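Genome polyprotein (Chicken sicinivirus JSY, PDB 6QWT) probably synthesises viral RNA on an RNA template, as the 3Dpol RNA-dependent RNA polymerase cut from the picornaviral polyprotein. Local coordinates at residues Ile104-Ser109 with Ser122-Gly127. Residues are numbered along the deposited sequence; the frame is centred on the assembly and turned at random.
Sequences IDMNQS and SLFDVG
The ring of Phe-124 is met obliquely by two side chains, the sulfur of Met-106 near CD2 and CE2 and the end methyl of Ile-104 near CZ; Met-106 makes a Met-aromatic contact, and Ile-104 an apolar one, within the viral RNA-dependent RNA polymerase domain. Met-106 SD lies 4.2 Å from the centroid of the Phe-124 ring and 43° off its normal, and it comes nearest at Phe-124 CD2 (3.5 Å). Ile-104 CD1 packs 3.7 Å from Phe-124 CZ, the two side chains coming from opposite directions. Phenylalanine suits this buried place at the start of strand 124-126, where Leu-138, Ile-184 and Tyr-132 also pack against it; the ring thus packs between the loop after strand 101-102, strand 132-134 and helices 136-147 and 180-189. Methionine brings a flexible, polarisable thioether: its chain bends at chi2 and chi3 (61°), which carries the sulfur to the ring although CB does not point there. Isoleucine suits its place through its longer branch, extended at chi2, which brings CD1 to the ring. Asp-105 is the first residue of the type I turn that has Met-106 as its second, and its carboxylate closes an Asx turn: OD2 accepts the backbone N-H of Asn-107, with N to OD2 2.9 Å, on its anti side and 25° out of the carboxylate plane.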
loop_
_atom_site.group_PDB
_atom_site.type_symbol
_atom_site.label_atom_id
_atom_site.label_comp_id
_atom_site.label_asym_id
_atom_site.label_seq_id
_atom_site.Cartn_x
_atom_site.Cartn_y
_atom_site.Cartn_z
ATOM N N ILE A 104 15.378 0.915 8.153
ATOM C CA ILE A 104 15.147 0.457 6.789
ATOM C C ILE A 104 15.372 -1.048 6.696
ATOM O O ILE A 104 16.113 -1.647 7.487
ATOM C CB ILE A 104 16.050 1.211 5.795
ATOM C CG1 ILE A 104 17.524 1.007 6.148
ATOM C CG2 ILE A 104 15.702 2.691 5.763
ATOM C CD1 ILE A 104 18.474 1.581 5.123
ATOM N N ASP A 105 14.719 -1.664 5.714
ATOM C CA ASP A 105 14.910 -3.080 5.420
ATOM C C ASP A 105 16.177 -3.232 4.588
ATOM O O ASP A 105 16.215 -2.824 3.422
ATOM C CB ASP A 105 13.694 -3.635 4.683
ATOM C CG ASP A 105 13.679 -5.148 4.637
ATOM O OD1 ASP A 105 12.573 -5.726 4.652
ATOM O OD2 ASP A 105 14.766 -5.763 4.583
ATOM N N MET A 106 17.216 -3.824 5.179
ATOM C CA MET A 106 18.486 -3.975 4.479
ATOM C C MET A 106 18.432 -5.022 3.372
ATOM O O MET A 106 19.381 -5.113 2.585
ATOM C CB MET A 106 19.589 -4.328 5.478
ATOM C CG MET A 106 20.931 -3.677 5.184
ATOM S SD MET A 106 20.882 -1.871 5.196
ATOM C CE MET A 106 20.366 -1.546 6.880
ATOM N N ASN A 107 17.355 -5.800 3.286
ATOM C CA ASN A 107 17.237 -6.838 2.274
ATOM C C ASN A 107 16.509 -6.377 1.019
ATOM O O ASN A 107 16.473 -7.123 0.035
ATOM C CB ASN A 107 16.520 -8.060 2.854
ATOM C CG ASN A 107 17.378 -8.815 3.843
ATOM O OD1 ASN A 107 18.575 -9.004 3.625
ATOM N ND2 ASN A 107 16.773 -9.247 4.944
ATOM N N GLN A 108 15.931 -5.180 1.025
ATOM C CA GLN A 108 15.254 -4.687 -0.161
ATOM C C GLN A 108 16.270 -4.136 -1.159
ATOM O O GLN A 108 17.448 -3.939 -0.848
ATOM C CB GLN A 108 14.220 -3.628 0.215
ATOM C CG GLN A 108 12.936 -4.205 0.788
ATOM C CD GLN A 108 11.890 -3.141 1.067
ATOM O OE1 GLN A 108 11.460 -2.960 2.207
ATOM N NE2 GLN A 108 11.470 -2.434 0.023
ATOM N N SER A 109 15.800 -3.897 -2.381
ATOM C CA SER A 109 16.677 -3.417 -3.439
ATOM C C SER A 109 17.235 -2.039 -3.100
ATOM O O SER A 109 16.597 -1.234 -2.417
ATOM C CB SER A 109 15.926 -3.355 -4.768
ATOM O OG SER A 109 16.735 -2.765 -5.774
ATOM N N SER A 122 25.589 -3.503 1.292
ATOM C CA SER A 122 26.956 -3.137 0.935
ATOM C C SER A 122 27.247 -1.658 1.147
ATOM O O SER A 122 28.414 -1.292 1.318
ATOM C CB SER A 122 27.233 -3.506 -0.522
ATOM O OG SER A 122 27.137 -4.908 -0.718
ATOM N N LEU A 123 26.226 -0.805 1.143
ATOM C CA LEU A 123 26.422 0.636 1.214
ATOM C C LEU A 123 26.538 1.165 2.638
ATOM O O LEU A 123 26.671 2.380 2.818
ATOM C CB LEU A 123 25.276 1.352 0.492
ATOM C CG LEU A 123 25.070 0.940 -0.964
ATOM C CD1 LEU A 123 23.672 1.301 -1.436
ATOM C CD2 LEU A 123 26.124 1.589 -1.842
ATOM N N PHE A 124 26.500 0.296 3.649
ATOM C CA PHE A 124 26.529 0.726 5.040
ATOM C C PHE A 124 27.645 0.021 5.798
ATOM O O PHE A 124 27.975 -1.138 5.524
ATOM C CB PHE A 124 25.189 0.456 5.744
ATOM C CG PHE A 124 24.015 1.137 5.100
ATOM C CD1 PHE A 124 23.646 2.417 5.481
ATOM C CD2 PHE A 124 23.278 0.495 4.119
ATOM C CE1 PHE A 124 22.564 3.045 4.890
ATOM C CE2 PHE A 124 22.196 1.116 3.527
ATOM C CZ PHE A 124 21.838 2.393 3.914
ATOM N N ASP A 125 28.216 0.739 6.764
ATOM C CA ASP A 125 29.195 0.196 7.696
ATOM C C ASP A 125 28.635 0.283 9.106
ATOM O O ASP A 125 28.015 1.285 9.477
ATOM C CB ASP A 125 30.526 0.954 7.613
ATOM C CG ASP A 125 31.012 1.124 6.187
ATOM O OD1 ASP A 125 31.059 0.115 5.450
ATOM O OD2 ASP A 125 31.347 2.265 5.802
ATOM N N VAL A 126 28.844 -0.770 9.891
ATOM C CA VAL A 126 28.364 -0.803 11.269
ATOM C C VAL A 126 29.359 -0.036 12.134
ATOM O O VAL A 126 30.506 -0.458 12.301
ATOM C CB VAL A 126 28.179 -2.239 11.768
ATOM C CG1 VAL A 126 27.729 -2.243 13.223
ATOM C CG2 VAL A 126 27.176 -2.974 10.890
ATOM N N GLY A 127 28.922 1.101 12.679
ATOM C CA GLY A 127 29.786 1.912 13.507
ATOM C C GLY A 127 29.959 1.348 14.906
ATOM O O GLY A 127 29.272 0.419 15.330
#